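Local coordinates for high affinity transport system protein p37 (PDB 3EKI) that serves as the extracytoplasmic substrate-binding lipoprotein of a mycoplasma high-affinity transport system and binds thiamine diphosphate, at residues D169-V183 with E330-P342. Sequence-based numbering, arbitrary orientation.
With CA (calcium ion), chain E.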
ATOM      1  N   ASP A 169     -22.261  -9.669   1.630  1.00 13.55           N
ATOM      2  CA  ASP A 169     -20.840  -9.955   1.848  1.00 11.35           C
ATOM      3  C   ASP A 169     -20.186  -8.706   2.434  1.00  7.31           C
ATOM      4  O   ASP A 169     -20.422  -7.632   1.887  1.00  9.07           O
ATOM      5  CB  ASP A 169     -20.239 -10.392   0.515  1.00 11.27           C
ATOM      6  CG  ASP A 169     -18.799 -10.859   0.627  1.00 18.09           C
ATOM      7  OD1 ASP A 169     -17.978  -9.983   0.981  1.00 16.68           O
ATOM      8  OD2 ASP A 169     -18.503 -12.041   0.364  1.00  9.49           O
ATOM      9  N   PRO A 170     -19.387  -8.828   3.486  1.00  9.28           N
ATOM     10  CA  PRO A 170     -18.772  -7.643   4.085  1.00  8.68           C
ATOM     11  C   PRO A 170     -17.898  -6.861   3.103  1.00  7.23           C
ATOM     12  O   PRO A 170     -17.828  -5.640   3.207  1.00 10.00           O
ATOM     13  CB  PRO A 170     -17.896  -8.208   5.205  1.00 13.93           C
ATOM     14  CG  PRO A 170     -17.812  -9.666   4.981  1.00 25.27           C
ATOM     15  CD  PRO A 170     -19.001 -10.079   4.167  1.00 15.01           C
ATOM     16  N   LEU A 171     -17.263  -7.534   2.169  1.00  7.04           N
ATOM     17  CA  LEU A 171     -16.387  -6.856   1.205  1.00  6.95           C
ATOM     18  C   LEU A 171     -17.209  -6.107   0.157  1.00  9.10           C
ATOM     19  O   LEU A 171     -16.798  -5.097  -0.422  1.00  8.14           O
ATOM     20  CB  LEU A 171     -15.438  -7.867   0.556  1.00  7.72           C
ATOM     21  CG  LEU A 171     -14.557  -8.672   1.522  1.00 10.56           C
ATOM     22  CD1 LEU A 171     -13.519  -9.449   0.724  1.00 10.63           C
ATOM     23  CD2 LEU A 171     -13.931  -7.759   2.567  1.00  9.34           C
ATOM     24  N   VAL A 172     -18.404  -6.628  -0.115  1.00  7.09           N
ATOM     25  CA  VAL A 172     -19.325  -5.970  -1.026  1.00  7.00           C
ATOM     26  C   VAL A 172     -19.938  -4.764  -0.345  1.00  5.88           C
ATOM     27  O   VAL A 172     -20.127  -3.716  -0.989  1.00  9.24           O
ATOM     28  CB  VAL A 172     -20.413  -6.935  -1.537  1.00  5.98           C
ATOM     29  CG1 VAL A 172     -21.436  -6.177  -2.367  1.00  8.91           C
ATOM     30  CG2 VAL A 172     -19.753  -8.032  -2.357  1.00  6.67           C
ATOM     31  N   LYS A 173     -20.225  -4.869   0.936  1.00  8.95           N
ATOM     32  CA  LYS A 173     -20.750  -3.733   1.698  1.00  9.74           C
ATOM     33  C   LYS A 173     -19.744  -2.586   1.707  1.00  6.93           C
ATOM     34  O   LYS A 173     -20.111  -1.410   1.558  1.00  8.39           O
ATOM     35  CB  LYS A 173     -21.110  -4.189   3.111  1.00 13.11           C
ATOM     36  CG  LYS A 173     -22.286  -5.172   3.120  1.00 16.86           C
ATOM     37  CD  LYS A 173     -22.685  -5.446   4.563  1.00 26.46           C
ATOM     38  CE  LYS A 173     -22.464  -6.900   4.935  1.00 44.70           C
ATOM     39  NZ  LYS A 173     -22.230  -7.072   6.396  1.00 72.78           N
ATOM     40  N   ILE A 174     -18.458  -2.880   1.872  1.00  6.84           N
ATOM     41  CA  ILE A 174     -17.489  -1.764   1.791  1.00  7.98           C
ATOM     42  C   ILE A 174     -17.476  -1.116   0.422  1.00  7.45           C
ATOM     43  O   ILE A 174     -17.395   0.097   0.231  1.00  9.94           O
ATOM     44  CB  ILE A 174     -16.074  -2.258   2.174  1.00  9.88           C
ATOM     45  CG1 ILE A 174     -15.965  -2.681   3.642  1.00 11.47           C
ATOM     46  CG2 ILE A 174     -15.062  -1.186   1.838  1.00  7.27           C
ATOM     47  CD1 ILE A 174     -14.804  -3.590   3.986  1.00  9.31           C
ATOM     48  N   ALA A 175     -17.578  -1.936  -0.641  1.00  7.12           N
ATOM     49  CA  ALA A 175     -17.623  -1.408  -2.012  1.00  5.25           C
ATOM     50  C   ALA A 175     -18.827  -0.469  -2.172  1.00  7.49           C
ATOM     51  O   ALA A 175     -18.741   0.569  -2.831  1.00  7.81           O
ATOM     52  CB  ALA A 175     -17.636  -2.525  -3.028  1.00 10.23           C
ATOM     53  N   LYS A 176     -19.960  -0.818  -1.580  1.00  8.29           N
ATOM     54  CA  LYS A 176     -21.122   0.067  -1.710  0.50  8.44           C
ATOM     55  C   LYS A 176     -20.884   1.373  -0.969  1.00  7.88           C
ATOM     56  O   LYS A 176     -21.331   2.416  -1.459  1.00  8.37           O
ATOM     57  CB  LYS A 176     -22.371  -0.687  -1.250  0.50  9.65           C
ATOM     58  CG  LYS A 176     -22.712  -1.801  -2.234  0.50 13.11           C
ATOM     59  CD  LYS A 176     -23.783  -2.751  -1.752  0.50 19.64           C
ATOM     60  CE  LYS A 176     -24.374  -3.565  -2.891  0.50 11.76           C
ATOM     61  NZ  LYS A 176     -25.626  -2.960  -3.423  0.50 34.21           N
ATOM     62  N   GLU A 177     -20.172   1.360   0.135  1.00  8.37           N
ATOM     63  CA  GLU A 177     -19.830   2.590   0.854  1.00 10.57           C
ATOM     64  C   GLU A 177     -18.862   3.438   0.046  1.00  9.59           C
ATOM     65  O   GLU A 177     -18.921   4.670   0.025  1.00 10.73           O
ATOM     66  CB  GLU A 177     -19.261   2.216   2.212  1.00 10.78           C
ATOM     67  CG  GLU A 177     -20.266   1.597   3.178  1.00 13.37           C
ATOM     68  CD  GLU A 177     -20.984   2.774   3.848  1.00 42.84           C
ATOM     69  OE1 GLU A 177     -22.005   3.231   3.299  1.00 32.23           O
ATOM     70  OE2 GLU A 177     -20.479   3.233   4.897  1.00 82.78           O
ATOM     71  N   ILE A 178     -17.916   2.810  -0.652  1.00  7.23           N
ATOM     72  CA  ILE A 178     -17.019   3.518  -1.549  1.00  8.52           C
ATOM     73  C   ILE A 178     -17.814   4.205  -2.657  1.00  9.30           C
ATOM     74  O   ILE A 178     -17.557   5.351  -3.023  1.00  8.02           O
ATOM     75  CB  ILE A 178     -15.958   2.568  -2.132  1.00  8.85           C
ATOM     76  CG1 ILE A 178     -14.976   2.098  -1.057  1.00  9.06           C
ATOM     77  CG2 ILE A 178     -15.235   3.175  -3.310  1.00  7.16           C
ATOM     78  CD1 ILE A 178     -14.033   1.001  -1.495  1.00  8.41           C
ATOM     79  N   ASN A 179     -18.812   3.509  -3.212  1.00  9.06           N
ATOM     80  CA  ASN A 179     -19.598   4.080  -4.301  1.00  6.86           C
ATOM     81  C   ASN A 179     -20.417   5.277  -3.843  1.00  7.84           C
ATOM     82  O   ASN A 179     -20.601   6.189  -4.665  1.00  9.02           O
ATOM     83  CB  ASN A 179     -20.500   2.994  -4.918  1.00  7.76           C
ATOM     84  CG  ASN A 179     -19.643   2.029  -5.732  1.00  7.23           C
ATOM     85  OD1 ASN A 179     -18.564   2.415  -6.169  1.00  9.61           O
ATOM     86  ND2 ASN A 179     -20.132   0.816  -5.945  1.00  8.65           N
ATOM     87  N   LYS A 180     -20.865   5.286  -2.592  1.00  9.15           N
ATOM     88  CA  LYS A 180     -21.594   6.421  -2.046  1.00  5.87           C
ATOM     89  C   LYS A 180     -20.692   7.649  -1.980  1.00 10.07           C
ATOM     90  O   LYS A 180     -21.169   8.782  -2.048  1.00 11.07           O
ATOM     91  CB  LYS A 180     -22.138   6.091  -0.655  1.00 13.47           C
ATOM     92  CG  LYS A 180     -22.097   7.257   0.320  1.00 25.13           C
ATOM     93  CD  LYS A 180     -23.247   7.187   1.312  1.00 40.33           C
ATOM     94  CE  LYS A 180     -24.275   6.147   0.895  1.00 52.44           C
ATOM     95  NZ  LYS A 180     -23.962   4.802   1.449  1.00 87.37           N
ATOM     96  N   ILE A 181     -19.388   7.420  -1.848  1.00  8.09           N
ATOM     97  CA  ILE A 181     -18.436   8.520  -1.797  1.00  6.62           C
ATOM     98  C   ILE A 181     -17.881   8.921  -3.132  1.00 10.44           C
ATOM     99  O   ILE A 181     -17.584  10.106  -3.394  1.00 12.92           O
ATOM    100  CB  ILE A 181     -17.292   8.123  -0.813  1.00  8.83           C
ATOM    101  CG1 ILE A 181     -17.711   8.231   0.655  1.00 12.60           C
ATOM    102  CG2 ILE A 181     -16.022   8.909  -1.049  1.00 16.18           C
ATOM    103  CD1 ILE A 181     -16.738   7.514   1.581  1.00 22.68           C
ATOM    104  N   PHE A 182     -17.687   7.978  -4.044  1.00  7.32           N
ATOM    105  CA  PHE A 182     -16.982   8.174  -5.298  1.00  6.89           C
ATOM    106  C   PHE A 182     -17.919   8.317  -6.498  1.00  8.45           C
ATOM    107  O   PHE A 182     -17.581   9.014  -7.451  1.00  7.13           O
ATOM    108  CB  PHE A 182     -16.056   6.965  -5.524  1.00  9.10           C
ATOM    109  CG  PHE A 182     -15.249   7.018  -6.803  1.00  8.61           C
ATOM    110  CD1 PHE A 182     -15.686   6.372  -7.943  1.00 11.58           C
ATOM    111  CD2 PHE A 182     -14.051   7.708  -6.848  1.00  7.43           C
ATOM    112  CE1 PHE A 182     -14.971   6.398  -9.124  1.00 14.21           C
ATOM    113  CE2 PHE A 182     -13.332   7.731  -8.024  1.00  9.77           C
ATOM    114  CZ  PHE A 182     -13.771   7.079  -9.158  1.00 11.68           C
ATOM    115  N   VAL A 183     -19.056   7.623  -6.417  1.00  8.69           N
ATOM    116  CA  VAL A 183     -20.021   7.655  -7.525  1.00  9.34           C
ATOM    117  C   VAL A 183     -21.193   8.594  -7.238  1.00  6.23           C
ATOM    118  O   VAL A 183     -21.461   9.484  -8.051  1.00  8.53           O
ATOM    119  CB  VAL A 183     -20.515   6.228  -7.800  1.00 10.08           C
ATOM    120  CG1 VAL A 183     -21.560   6.228  -8.898  1.00 12.04           C
ATOM    121  CG2 VAL A 183     -19.348   5.314  -8.160  1.00 11.00           C
ATOM    122  N   GLU A 330     -20.794   6.491 -19.462  1.00 10.80           N
ATOM    123  CA  GLU A 330     -20.256   5.372 -18.698  1.00  8.92           C
ATOM    124  C   GLU A 330     -19.906   5.828 -17.291  1.00 11.18           C
ATOM    125  O   GLU A 330     -19.734   7.009 -17.023  1.00 14.09           O
ATOM    126  CB  GLU A 330     -19.033   4.772 -19.400  1.00 10.38           C
ATOM    127  CG  GLU A 330     -19.364   4.364 -20.824  1.00 14.48           C
ATOM    128  CD  GLU A 330     -18.299   3.574 -21.542  1.00 32.23           C
ATOM    129  OE1 GLU A 330     -17.225   3.348 -20.948  1.00 28.50           O
ATOM    130  OE2 GLU A 330     -18.549   3.183 -22.709  1.00 31.86           O
ATOM    131  N   LYS A 331     -19.825   4.882 -16.372  1.00  9.69           N
ATOM    132  CA  LYS A 331     -19.473   5.096 -15.005  1.00  9.90           C
ATOM    133  C   LYS A 331     -18.460   3.994 -14.630  1.00  7.74           C
ATOM    134  O   LYS A 331     -18.481   2.891 -15.149  1.00  9.24           O
ATOM    135  CB  LYS A 331     -20.640   4.985 -14.026  1.00 18.94           C
ATOM    136  CG  LYS A 331     -21.953   5.641 -14.363  1.00 18.38           C
ATOM    137  CD  LYS A 331     -22.927   5.505 -13.204  1.00 29.30           C
ATOM    138  CE  LYS A 331     -23.482   4.088 -13.098  1.00 38.32           C
ATOM    139  NZ  LYS A 331     -24.103   3.629 -14.372  1.00 41.38           N
ATOM    140  N   MET A 332     -17.626   4.335 -13.677  1.00 11.05           N
ATOM    141  CA  MET A 332     -16.730   3.412 -13.007  1.00 11.17           C
ATOM    142  C   MET A 332     -17.136   3.285 -11.548  1.00 12.37           C
ATOM    143  O   MET A 332     -17.356   4.297 -10.869  1.00 13.54           O
ATOM    144  CB  MET A 332     -15.333   3.996 -13.123  1.00 17.15           C
ATOM    145  CG  MET A 332     -14.179   3.057 -12.944  1.00 25.92           C
ATOM    146  SD  MET A 332     -12.611   3.908 -13.304  1.00 23.42           S
ATOM    147  CE  MET A 332     -11.548   2.913 -12.249  1.00 13.45           C
ATOM    148  N   GLU A 333     -17.262   2.069 -11.036  1.00  8.33           N
ATOM    149  CA  GLU A 333     -17.689   1.867  -9.670  1.00  7.88           C
ATOM    150  C   GLU A 333     -16.998   0.659  -9.053  1.00  5.90           C
ATOM    151  O   GLU A 333     -16.512  -0.212  -9.775  1.00  7.19           O
ATOM    152  CB  GLU A 333     -19.210   1.680  -9.594  1.00 12.53           C
ATOM    153  CG  GLU A 333     -19.719   0.463 -10.327  1.00 12.45           C
ATOM    154  CD  GLU A 333     -21.217   0.498 -10.618  1.00 23.31           C
ATOM    155  OE1 GLU A 333     -21.837  -0.581 -10.549  1.00 28.48           O
ATOM    156  OE2 GLU A 333     -21.819   1.544 -10.924  1.00 23.54           O
ATOM    157  N   ALA A 334     -16.984   0.633  -7.734  1.00  6.61           N
ATOM    158  CA  ALA A 334     -16.421  -0.478  -7.006  1.00  7.51           C
ATOM    159  C   ALA A 334     -17.361  -1.683  -7.045  1.00  7.54           C
ATOM    160  O   ALA A 334     -18.561  -1.539  -6.790  1.00  9.43           O
ATOM    161  CB  ALA A 334     -16.154  -0.064  -5.567  1.00  9.98           C
ATOM    162  N   LEU A 335     -16.796  -2.848  -7.317  1.00  5.70           N
ATOM    163  CA  LEU A 335     -17.526  -4.108  -7.241  1.00  5.92           C
ATOM    164  C   LEU A 335     -17.377  -4.803  -5.905  1.00  9.36           C
ATOM    165  O   LEU A 335     -18.340  -5.221  -5.250  1.00  8.68           O
ATOM    166  CB  LEU A 335     -17.058  -5.004  -8.387  1.00  4.73           C
ATOM    167  CG  LEU A 335     -17.616  -6.435  -8.372  1.00  7.70           C
ATOM    168  CD1 LEU A 335     -19.072  -6.435  -8.745  1.00  9.83           C
ATOM    169  CD2 LEU A 335     -16.753  -7.275  -9.305  1.00  9.89           C
ATOM    170  N   ILE A 336     -16.126  -4.934  -5.434  1.00  7.11           N
ATOM    171  CA  ILE A 336     -15.833  -5.607  -4.193  1.00  5.80           C
ATOM    172  C   ILE A 336     -14.410  -5.217  -3.771  1.00  7.20           C
ATOM    173  O   ILE A 336     -13.616  -4.894  -4.661  1.00  7.86           O
ATOM    174  CB  ILE A 336     -15.960  -7.132  -4.314  1.00  5.93           C
ATOM    175  CG1 ILE A 336     -15.980  -7.896  -2.995  1.00 11.01           C
ATOM    176  CG2 ILE A 336     -14.900  -7.689  -5.251  1.00  6.76           C
ATOM    177  CD1 ILE A 336     -16.447  -9.327  -3.099  1.00  6.66           C
ATOM    178  N   VAL A 337     -14.160  -5.204  -2.470  1.00  6.41           N
ATOM    179  CA  VAL A 337     -12.763  -5.030  -2.029  1.00  6.54           C
ATOM    180  C   VAL A 337     -12.165  -6.395  -1.720  1.00  9.30           C
ATOM    181  O   VAL A 337     -12.806  -7.444  -1.900  1.00  8.63           O
ATOM    182  CB  VAL A 337     -12.617  -4.081  -0.841  1.00  2.10           C
ATOM    183  CG1 VAL A 337     -13.179  -2.717  -1.281  1.00  8.24           C
ATOM    184  CG2 VAL A 337     -13.269  -4.564   0.428  1.00  7.10           C
ATOM    185  N   THR A 338     -10.929  -6.439  -1.246  1.00  7.14           N
ATOM    186  CA  THR A 338     -10.294  -7.716  -0.952  1.00  6.77           C
ATOM    187  C   THR A 338     -10.148  -7.931   0.551  1.00  4.70           C
ATOM    188  O   THR A 338     -10.557  -7.119   1.364  1.00  7.95           O
ATOM    189  CB  THR A 338      -8.900  -7.831  -1.587  1.00  6.90           C
ATOM    190  OG1 THR A 338      -7.968  -6.976  -0.870  1.00  6.97           O
ATOM    191  CG2 THR A 338      -8.873  -7.386  -3.042  1.00  5.26           C
ATOM    192  N   ASN A 339      -9.540  -9.061   0.913  1.00  7.31           N
ATOM    193  CA  ASN A 339      -9.132  -9.371   2.268  1.00  8.42           C
ATOM    194  C   ASN A 339      -7.960  -8.442   2.615  1.00  5.34           C
ATOM    195  O   ASN A 339      -7.318  -7.918   1.714  1.00  7.26           O
ATOM    196  CB  ASN A 339      -8.741 -10.832   2.407  1.00  9.36           C
ATOM    197  CG  ASN A 339      -9.854 -11.821   2.133  1.00  8.98           C
ATOM    198  OD1 ASN A 339     -11.016 -11.530   2.378  1.00  9.40           O
ATOM    199  ND2 ASN A 339      -9.468 -12.989   1.630  1.00 12.23           N
ATOM    200  N   PRO A 340      -7.771  -8.224   3.910  1.00  6.74           N
ATOM    201  CA  PRO A 340      -6.757  -7.254   4.349  1.00  6.75           C
ATOM    202  C   PRO A 340      -5.383  -7.830   4.654  1.00  5.99           C
ATOM    203  O   PRO A 340      -5.282  -8.956   5.145  1.00  7.24           O
ATOM    204  CB  PRO A 340      -7.412  -6.793   5.643  1.00  7.43           C
ATOM    205  CG  PRO A 340      -8.021  -8.035   6.207  1.00  8.23           C
ATOM    206  CD  PRO A 340      -8.509  -8.823   5.014  1.00  8.50           C
ATOM    207  N   ILE A 341      -4.356  -7.012   4.364  1.00  4.09           N
ATOM    208  CA  ILE A 341      -2.983  -7.422   4.738  1.00  3.51           C
ATOM    209  C   ILE A 341      -2.278  -6.259   5.407  1.00  5.79           C
ATOM    210  O   ILE A 341      -2.750  -5.122   5.343  1.00  6.56           O
ATOM    211  CB  ILE A 341      -2.180  -7.899   3.523  1.00  6.87           C
ATOM    212  CG1 ILE A 341      -1.930  -6.838   2.461  1.00  6.41           C
ATOM    213  CG2 ILE A 341      -2.854  -9.138   2.930  1.00  8.53           C
ATOM    214  CD1 ILE A 341      -0.986  -7.253   1.348  1.00 11.01           C
ATOM    215  N   PRO A 342      -1.166  -6.462   6.104  1.00  5.12           N
ATOM    216  CA  PRO A 342      -0.576  -5.339   6.845  1.00  7.40           C
ATOM    217  C   PRO A 342      -0.011  -4.226   5.977  1.00  4.53           C
ATOM    218  O   PRO A 342       0.386  -4.457   4.852  1.00  5.96           O
ATOM    219  CB  PRO A 342       0.589  -6.012   7.591  1.00  6.99           C
ATOM    220  CG  PRO A 342       0.143  -7.450   7.701  1.00 10.10           C
ATOM    221  CD  PRO A 342      -0.442  -7.729   6.315  1.00  8.47           C
TER
HETATM  222 CA    CA E 602     -18.808   9.104 -17.024  1.00 41.24          CA
HETATM  223  O   HOH W   1     -20.811  10.205 -16.978  1.00 24.74           O
HETATM  224  O   HOH W   2     -18.865   9.137 -14.689  1.00 32.44           O
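N179 grips the backbone of A334 with both ends of its side-chain amide. N179 OD1 accepts from A334 N at 2.8 Å, in the carbonyl plane on a lone pair, and N179 ND2 donates to an in-plane lone pair of A334 O at 3.0 Å. With chi1 at -73°, CG lies beside its own backbone N and the amide reaches down to the strand, where two bonds to one residue fix its rotation. A turn earlier on the helix, the small methyls of two alanines meet, A175 CB 3.8 Å from A334 CB, and let the backbones come close; A175 CB also lies against L335 O.

Toward the helix start, V337 is held by aliphatic branches: its CG1 meets I178 CD1 and I174 CG2, and its CG2 lies near L171 CD2. L171 CB presses on I336 CG1 at 3.6 Å, and V172 CG2 touches I336 CD1 at the same distance. V337 N makes a weak, 3.3 Å hydrogen bond to L171 O, an oxygen that also accepts from A175 N within the helix. V337 O, buried here beside L171, has no hydrogen-bond partner in the model. At the other end, the ring of F182 turns its edge to M332 O, which V183 CG2 also approaches at 3.5 Å.

D169 is the helix N-cap: OD1 accepts from L171 N, while OD2 takes backbone N-H groups of V163, D164 and G165. Just ahead of K331, E330 O binds a calcium ion together with T326 OG1, K327 O and two waters. The strand pairs antiparallel with 217-223, where a classic beta bulge sets L335 and I336 opposite the single residue I219. The N-to-C directions of helix 170-183 and edge strand 331-337 stand 137° apart, a helix-on-sheet pairing consistent with the periplasmic-binding-protein fold of the family's clan.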